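Local coordinates for IPT/TIG domain-containing protein BACOVA_02650 (Bacteroides ovatus, PDB 5E7H), which binds polysaccharide at the cell surface and probably captures xyloglucan before its transport into the periplasm for degradation, at residues A[1-15]-A[72-86]. Numbering follows the deposited sequence.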
ATOM      1  N   PRO A   1      23.990 -23.470  -1.077  1.00 57.25           N
ATOM      2  CA  PRO A   1      22.553 -23.183  -1.179  1.00 54.11           C
ATOM      3  C   PRO A   1      22.269 -21.683  -1.250  1.00 46.45           C
ATOM      4  O   PRO A   1      22.428 -20.980  -0.254  1.00 41.85           O
ATOM      5  CB  PRO A   1      21.984 -23.800   0.100  1.00 58.40           C
ATOM      6  CG  PRO A   1      23.116 -23.724   1.079  1.00 43.03           C
ATOM      7  CD  PRO A   1      24.396 -23.820   0.295  1.00 61.05           C
ATOM      8  N   LYS A   2      21.858 -21.223  -2.430  1.00 46.25           N
ATOM      9  CA  LYS A   2      21.594 -19.812  -2.700  1.00 48.38           C
ATOM     10  C   LYS A   2      20.455 -19.265  -1.846  1.00 39.60           C
ATOM     11  O   LYS A   2      19.500 -19.984  -1.557  1.00 41.59           O
ATOM     12  CB  LYS A   2      21.236 -19.619  -4.175  1.00 57.55           C
ATOM     13  CG  LYS A   2      22.127 -18.650  -4.933  1.00 67.08           C
ATOM     14  CD  LYS A   2      23.401 -19.308  -5.430  1.00 67.54           C
ATOM     15  CE  LYS A   2      23.121 -20.330  -6.525  1.00 73.48           C
ATOM     16  NZ  LYS A   2      23.102 -21.736  -6.021  1.00 75.49           N
ATOM     17  N   PRO A   3      20.546 -17.990  -1.438  1.00 32.53           N
ATOM     18  CA  PRO A   3      19.353 -17.391  -0.830  1.00 30.02           C
ATOM     19  C   PRO A   3      18.233 -17.227  -1.849  1.00 33.62           C
ATOM     20  O   PRO A   3      18.501 -17.053  -3.036  1.00 35.43           O
ATOM     21  CB  PRO A   3      19.854 -16.036  -0.338  1.00 33.66           C
ATOM     22  CG  PRO A   3      20.963 -15.697  -1.248  1.00 30.97           C
ATOM     23  CD  PRO A   3      21.642 -17.013  -1.553  1.00 35.14           C
ATOM     24  N   VAL A   4      16.996 -17.281  -1.365  1.00 32.38           N
ATOM     25  CA  VAL A   4      15.809 -17.161  -2.192  1.00 33.58           C
ATOM     26  C   VAL A   4      14.870 -16.175  -1.513  1.00 25.16           C
ATOM     27  O   VAL A   4      14.775 -16.174  -0.294  1.00 31.88           O
ATOM     28  CB  VAL A   4      15.114 -18.515  -2.366  1.00 33.71           C
ATOM     29  CG1 VAL A   4      13.853 -18.368  -3.199  1.00 39.33           C
ATOM     30  CG2 VAL A   4      16.065 -19.513  -3.006  1.00 37.62           C
ATOM     31  N   VAL A   5      14.192 -15.339  -2.295  1.00 25.44           N
ATOM     32  CA  VAL A   5      13.181 -14.429  -1.761  1.00 25.40           C
ATOM     33  C   VAL A   5      11.804 -14.850  -2.247  1.00 28.87           C
ATOM     34  O   VAL A   5      11.581 -14.932  -3.453  1.00 33.77           O
ATOM     35  CB  VAL A   5      13.437 -12.978  -2.190  1.00 29.66           C
ATOM     36  CG1 VAL A   5      12.331 -12.056  -1.677  1.00 31.94           C
ATOM     37  CG2 VAL A   5      14.786 -12.499  -1.691  1.00 34.17           C
ATOM     38  N   THR A   6      10.878 -15.114  -1.329  0.54 27.89           N
ATOM     39  CA  THR A   6       9.525 -15.510  -1.732  0.54 27.26           C
ATOM     40  C   THR A   6       8.495 -14.385  -1.585  0.54 28.86           C
ATOM     41  O   THR A   6       7.504 -14.371  -2.309  0.54 28.28           O
ATOM     42  CB  THR A   6       9.042 -16.741  -0.934  0.54 30.25           C
ATOM     43  OG1 THR A   6       9.132 -16.483   0.469  0.54 30.15           O
ATOM     44  CG2 THR A   6       9.886 -17.959  -1.274  0.54 38.49           C
ATOM     45  N   ALA A   7       8.709 -13.444  -0.666  1.00 26.71           N
ATOM     46  CA  ALA A   7       7.791 -12.317  -0.520  1.00 22.87           C
ATOM     47  C   ALA A   7       8.444 -11.164   0.241  1.00 20.72           C
ATOM     48  O   ALA A   7       9.352 -11.378   1.041  1.00 23.12           O
ATOM     49  CB  ALA A   7       6.535 -12.754   0.188  1.00 26.02           C
ATOM     50  N   VAL A   8       7.991  -9.952  -0.047  1.00 20.19           N
ATOM     51  CA  VAL A   8       8.392  -8.754   0.680  1.00 19.18           C
ATOM     52  C   VAL A   8       7.120  -8.102   1.213  1.00 19.08           C
ATOM     53  O   VAL A   8       6.098  -8.065   0.525  1.00 19.16           O
ATOM     54  CB  VAL A   8       9.171  -7.776  -0.208  1.00 18.51           C
ATOM     55  CG1 VAL A   8       9.644  -6.580   0.582  1.00 19.66           C
ATOM     56  CG2 VAL A   8      10.377  -8.479  -0.835  1.00 22.52           C
ATOM     57  N   SER A   9       7.177  -7.600   2.447  1.00 16.77           N
ATOM     58  CA  SER A   9       5.985  -7.106   3.130  1.00 15.97           C
ATOM     59  C   SER A   9       5.287  -5.961   2.401  1.00 16.18           C
ATOM     60  O   SER A   9       4.043  -5.847   2.429  1.00 16.22           O
ATOM     61  CB  SER A   9       6.358  -6.678   4.556  1.00 17.34           C
ATOM     62  OG  SER A   9       7.404  -5.722   4.540  1.00 18.45           O
ATOM     63  N   SER A  10       6.052  -5.107   1.724  1.00 15.52           N
ATOM     64  CA  SER A  10       5.482  -3.998   0.969  1.00 14.89           C
ATOM     65  C   SER A  10       6.439  -3.545  -0.121  1.00 16.09           C
ATOM     66  O   SER A  10       7.649  -3.719   0.025  1.00 17.92           O
ATOM     67  CB  SER A  10       5.164  -2.831   1.891  1.00 15.17           C
ATOM     68  OG  SER A  10       4.708  -1.717   1.152  1.00 14.67           O
ATOM     69  N   THR A  11       5.895  -2.997  -1.201  1.00 16.51           N
ATOM     70  CA  THR A  11       6.716  -2.337  -2.224  1.00 16.06           C
ATOM     71  C   THR A  11       7.019  -0.881  -1.857  1.00 15.57           C
ATOM     72  O   THR A  11       7.858  -0.256  -2.484  1.00 16.36           O
ATOM     73  CB  THR A  11       6.036  -2.370  -3.606  1.00 16.61           C
ATOM     74  OG1 THR A  11       4.802  -1.659  -3.552  1.00 18.02           O
ATOM     75  CG2 THR A  11       5.773  -3.799  -4.073  1.00 21.11           C
ATOM     76  N   MET A  12       6.348  -0.321  -0.849  1.00 14.12           N
ATOM     77  CA  MET A  12       6.588   1.077  -0.487  1.00 14.72           C
ATOM     78  C   MET A  12       6.353   1.266   1.004  1.00 15.11           C
ATOM     79  O   MET A  12       5.493   2.040   1.424  1.00 17.16           O
ATOM     80  CB  MET A  12       5.717   2.023  -1.315  1.00 15.47           C
ATOM     81  CG  MET A  12       6.226   3.465  -1.270  1.00 15.20           C
ATOM     82  SD  MET A  12       5.451   4.545  -2.502  1.00 17.53           S
ATOM     83  CE  MET A  12       6.351   4.037  -3.938  1.00 19.02           C
ATOM     84  N   PRO A  13       7.145   0.558   1.807  1.00 13.99           N
ATOM     85  CA  PRO A  13       7.006   0.696   3.261  1.00 15.14           C
ATOM     86  C   PRO A  13       7.328   2.101   3.707  1.00 16.94           C
ATOM     87  O   PRO A  13       8.245   2.742   3.197  1.00 16.71           O
ATOM     88  CB  PRO A  13       8.003  -0.319   3.813  1.00 16.48           C
ATOM     89  CG  PRO A  13       8.977  -0.563   2.716  1.00 17.96           C
ATOM     90  CD  PRO A  13       8.220  -0.371   1.434  1.00 15.51           C
ATOM     91  N   VAL A  14       6.565   2.576   4.688  1.00 16.20           N
ATOM     92  CA  VAL A  14       6.812   3.887   5.279  1.00 16.37           C
ATOM     93  C   VAL A  14       8.190   3.952   5.938  1.00 15.64           C
ATOM     94  O   VAL A  14       8.637   3.002   6.612  1.00 16.08           O
ATOM     95  CB  VAL A  14       5.687   4.213   6.306  1.00 16.94           C
ATOM     96  CG1 VAL A  14       5.967   5.525   7.056  1.00 17.97           C
ATOM     97  CG2 VAL A  14       4.347   4.288   5.603  1.00 17.57           C
ATOM     98  N   VAL A  15       8.891   5.073   5.764  1.00 16.43           N
ATOM     99  CA  VAL A  15      10.165   5.258   6.425  1.00 16.82           C
ATOM    100  C   VAL A  15       9.980   5.202   7.953  1.00 16.64           C
ATOM    101  O   VAL A  15       9.111   5.877   8.510  1.00 18.27           O
ATOM    102  CB  VAL A  15      10.825   6.594   6.043  1.00 19.67           C
ATOM    103  CG1 VAL A  15      12.111   6.795   6.753  1.00 19.99           C
ATOM    104  CG2 VAL A  15      11.042   6.650   4.519  1.00 21.90           C
ATOM    105  N   ALA A  72      23.905 -13.567   1.235  1.00 35.04           N
ATOM    106  CA  ALA A  72      24.036 -14.559   2.291  1.00 34.54           C
ATOM    107  C   ALA A  72      25.233 -15.428   1.947  1.00 35.40           C
ATOM    108  O   ALA A  72      25.881 -15.209   0.927  1.00 34.82           O
ATOM    109  CB  ALA A  72      22.771 -15.398   2.425  1.00 34.50           C
ATOM    110  N   ILE A  73      25.521 -16.409   2.787  1.00 40.48           N
ATOM    111  CA  ILE A  73      26.712 -17.235   2.581  1.00 41.78           C
ATOM    112  C   ILE A  73      26.657 -17.961   1.233  1.00 46.06           C
ATOM    113  O   ILE A  73      27.686 -18.184   0.591  1.00 47.25           O
ATOM    114  CB  ILE A  73      26.891 -18.264   3.712  1.00 45.40           C
ATOM    115  CG1 ILE A  73      28.120 -19.143   3.451  1.00 53.10           C
ATOM    116  CG2 ILE A  73      25.670 -19.157   3.850  1.00 45.25           C
ATOM    117  CD1 ILE A  73      29.400 -18.381   3.126  1.00 58.33           C
ATOM    118  N   GLY A  74      25.449 -18.309   0.805  1.00 38.94           N
ATOM    119  CA  GLY A  74      25.250 -19.028  -0.438  1.00 37.82           C
ATOM    120  C   GLY A  74      25.266 -18.157  -1.681  1.00 49.63           C
ATOM    121  O   GLY A  74      25.252 -18.675  -2.800  1.00 44.76           O
ATOM    122  N   GLY A  75      25.281 -16.838  -1.495  1.00 43.96           N
ATOM    123  CA  GLY A  75      25.308 -15.914  -2.617  1.00 35.32           C
ATOM    124  C   GLY A  75      24.350 -14.744  -2.462  1.00 32.07           C
ATOM    125  O   GLY A  75      23.937 -14.427  -1.357  1.00 33.57           O
ATOM    126  N   THR A  76      24.013 -14.114  -3.584  1.00 31.17           N
ATOM    127  CA  THR A  76      23.177 -12.914  -3.587  1.00 29.18           C
ATOM    128  C   THR A  76      21.928 -13.132  -4.410  1.00 36.36           C
ATOM    129  O   THR A  76      21.962 -13.753  -5.476  1.00 33.90           O
ATOM    130  CB  THR A  76      23.947 -11.701  -4.129  1.00 39.52           C
ATOM    131  OG1 THR A  76      25.092 -11.467  -3.301  1.00 37.95           O
ATOM    132  CG2 THR A  76      23.085 -10.444  -4.140  1.00 38.71           C
ATOM    133  N   VAL A  77      20.820 -12.621  -3.890  1.00 30.23           N
ATOM    134  CA  VAL A  77      19.532 -12.699  -4.574  1.00 30.16           C
ATOM    135  C   VAL A  77      18.865 -11.331  -4.540  1.00 29.59           C
ATOM    136  O   VAL A  77      18.987 -10.583  -3.570  1.00 27.97           O
ATOM    137  CB  VAL A  77      18.620 -13.767  -3.940  1.00 30.27           C
ATOM    138  CG1 VAL A  77      18.285 -13.422  -2.503  1.00 29.78           C
ATOM    139  CG2 VAL A  77      17.344 -13.964  -4.764  1.00 33.74           C
ATOM    140  N   GLU A  78      18.165 -11.018  -5.625  1.00 27.48           N
ATOM    141  CA  GLU A  78      17.447  -9.764  -5.790  1.00 32.24           C
ATOM    142  C   GLU A  78      15.945 -10.023  -5.721  1.00 29.43           C
ATOM    143  O   GLU A  78      15.458 -10.977  -6.319  1.00 28.48           O
ATOM    144  CB  GLU A  78      17.860  -9.149  -7.130  1.00 36.64           C
ATOM    145  CG  GLU A  78      17.351  -7.767  -7.418  1.00 34.99           C
ATOM    146  CD  GLU A  78      17.806  -7.273  -8.790  1.00 36.44           C
ATOM    147  OE1 GLU A  78      17.200  -7.672  -9.811  1.00 35.60           O
ATOM    148  OE2 GLU A  78      18.782  -6.499  -8.851  1.00 40.21           O
ATOM    149  N   SER A  79      15.216  -9.189  -4.991  1.00 23.60           N
ATOM    150  CA  SER A  79      13.751  -9.269  -4.964  1.00 22.68           C
ATOM    151  C   SER A  79      13.216  -9.000  -6.373  1.00 24.45           C
ATOM    152  O   SER A  79      13.742  -8.162  -7.097  1.00 25.75           O
ATOM    153  CB  SER A  79      13.179  -8.283  -3.940  1.00 25.95           C
ATOM    154  OG  SER A  79      13.404  -6.925  -4.303  1.00 25.83           O
ATOM    155  N   ALA A  80      12.187  -9.742  -6.772  1.00 24.23           N
ATOM    156  CA  ALA A  80      11.649  -9.645  -8.128  1.00 27.45           C
ATOM    157  C   ALA A  80      10.782  -8.403  -8.336  1.00 24.13           C
ATOM    158  O   ALA A  80      10.878  -7.751  -9.385  1.00 23.06           O
ATOM    159  CB  ALA A  80      10.843 -10.904  -8.459  1.00 33.11           C
ATOM    160  N   GLU A  81       9.941  -8.082  -7.353  1.00 21.82           N
ATOM    161  CA  GLU A  81       9.133  -6.873  -7.375  1.00 23.60           C
ATOM    162  C   GLU A  81       9.990  -5.625  -7.407  1.00 19.45           C
ATOM    163  O   GLU A  81      11.025  -5.573  -6.756  1.00 21.37           O
ATOM    164  CB  GLU A  81       8.243  -6.767  -6.117  1.00 33.18           C
ATOM    165  CG  GLU A  81       7.217  -7.828  -5.913  1.00 47.16           C
ATOM    166  CD  GLU A  81       6.401  -7.560  -4.657  1.00 38.55           C
ATOM    167  OE1 GLU A  81       6.981  -7.082  -3.650  1.00 30.90           O
ATOM    168  OE2 GLU A  81       5.185  -7.807  -4.682  1.00 51.40           O
ATOM    169  N   ILE A  82       9.517  -4.591  -8.094  1.00 17.70           N
ATOM    170  CA  ILE A  82      10.166  -3.295  -8.011  1.00 16.42           C
ATOM    171  C   ILE A  82       9.834  -2.668  -6.664  1.00 17.78           C
ATOM    172  O   ILE A  82       8.658  -2.497  -6.312  1.00 18.10           O
ATOM    173  CB  ILE A  82       9.744  -2.377  -9.166  1.00 16.74           C
ATOM    174  CG1 ILE A  82      10.288  -2.978 -10.465  1.00 21.51           C
ATOM    175  CG2 ILE A  82      10.256  -0.976  -8.961  1.00 18.36           C
ATOM    176  CD1 ILE A  82       9.928  -2.202 -11.726  1.00 24.31           C
ATOM    177  N   PHE A  83      10.888  -2.365  -5.908  1.00 15.24           N
ATOM    178  CA  PHE A  83      10.809  -1.703  -4.601  1.00 15.12           C
ATOM    179  C   PHE A  83      10.799  -0.181  -4.762  1.00 15.16           C
ATOM    180  O   PHE A  83      11.577   0.368  -5.541  1.00 15.31           O
ATOM    181  CB  PHE A  83      12.000  -2.145  -3.726  1.00 15.82           C
ATOM    182  CG  PHE A  83      11.846  -1.783  -2.267  1.00 15.00           C
ATOM    183  CD1 PHE A  83      10.872  -2.388  -1.496  1.00 15.47           C
ATOM    184  CD2 PHE A  83      12.687  -0.844  -1.688  1.00 17.50           C
ATOM    185  CE1 PHE A  83      10.719  -2.041  -0.151  1.00 16.60           C
ATOM    186  CE2 PHE A  83      12.554  -0.504  -0.346  1.00 16.78           C
ATOM    187  CZ  PHE A  83      11.570  -1.100   0.410  1.00 15.86           C
ATOM    188  N   TYR A  84       9.885   0.483  -4.044  1.00 14.64           N
ATOM    189  CA  TYR A  84       9.654   1.932  -4.131  1.00 13.95           C
ATOM    190  C   TYR A  84       9.371   2.342  -5.583  1.00 13.36           C
ATOM    191  O   TYR A  84      10.104   3.128  -6.200  1.00 14.98           O
ATOM    192  CB  TYR A  84      10.805   2.744  -3.497  1.00 15.34           C
ATOM    193  CG  TYR A  84      10.420   3.256  -2.109  1.00 14.51           C
ATOM    194  CD1 TYR A  84      10.175   4.608  -1.887  1.00 15.41           C
ATOM    195  CD2 TYR A  84      10.240   2.381  -1.039  1.00 15.17           C
ATOM    196  CE1 TYR A  84       9.793   5.069  -0.632  1.00 16.06           C
ATOM    197  CE2 TYR A  84       9.881   2.843   0.214  1.00 16.75           C
ATOM    198  CZ  TYR A  84       9.650   4.181   0.401  1.00 17.11           C
ATOM    199  OH  TYR A  84       9.251   4.650   1.644  1.00 18.73           O
ATOM    200  N   PRO A  85       8.279   1.785  -6.134  1.00 14.34           N
ATOM    201  CA  PRO A  85       7.868   2.114  -7.505  1.00 15.58           C
ATOM    202  C   PRO A  85       7.230   3.497  -7.549  1.00 16.08           C
ATOM    203  O   PRO A  85       6.015   3.652  -7.711  1.00 14.67           O
ATOM    204  CB  PRO A  85       6.869   1.011  -7.840  1.00 14.62           C
ATOM    205  CG  PRO A  85       6.232   0.702  -6.566  1.00 14.81           C
ATOM    206  CD  PRO A  85       7.373   0.787  -5.542  1.00 15.57           C
ATOM    207  N   LEU A  86       8.066   4.513  -7.382  1.00 15.46           N
ATOM    208  CA  LEU A  86       7.596   5.894  -7.274  1.00 17.23           C
ATOM    209  C   LEU A  86       6.768   6.320  -8.489  1.00 14.96           C
ATOM    210  O   LEU A  86       5.806   7.086  -8.346  1.00 17.22           O
ATOM    211  CB  LEU A  86       8.794   6.827  -7.076  1.00 18.56           C
ATOM    212  CG  LEU A  86       9.455   6.606  -5.716  1.00 20.68           C
ATOM    213  CD1 LEU A  86      10.888   7.146  -5.790  1.00 30.88           C
ATOM    214  CD2 LEU A  86       8.669   7.258  -4.581  1.00 22.80           C
TER
HETATM  215  O   HOH W   1      22.760 -18.613   1.374  1.00 38.81           O
HETATM  216  O   HOH W   2       5.073  -6.610  -1.610  1.00 24.39           O
HETATM  217  O   HOH W   3       8.808  -5.159  -2.435  1.00 23.90           O
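Y84 is held by two hydrogen bonds to the backbone of T11 and P13. Its backbone N donates to T11 O (2.7 Å) and lies almost in line with the T11 C=O bond (C=O...N 165°), and its hydroxyl donates to P13 O (2.7 Å), tilted 25° from that carbonyl plane. M12 lies over one ring face, CG 3.8 Å from the Y84 centroid in a CH-pi contact; SD stands farther off above the same ring, a Met-aromatic contact. With CG anti to the backbone N (chi1 -163°), the M12 chain crosses the ring and its bend at chi3 brings CE against P85 and L86. A phenylalanine in place of Y84 would probably leave P13 O without its donor and the side-chain amide of N119, a sodium ligand, without its hydroxyl partner. Beside this, P13 CD packs 3.4 Å from F83 CE1. E81 OE1 accepts a hydrogen bond from each of two waters, which also donate to V8 O and S10 O, while T11 CG2 rests 3.5 Å from E81 OE1. Farther along, V77 CG1 packs against P3 CG and V5 CG2 (3.7 Å from V5 CG2), and a water links P1 O to G74 N. S10 OG accepts a hydrogen bond from M12 N, closing an ST turn, and also bonds E165; T11 OG1 bonds Q163. Strands 4-8 and 75-78, edges of different antiparallel sheets, thus face each other in the beta sandwich of an IPT/TIG domain, whose end meets the xyloglucan-binding domain.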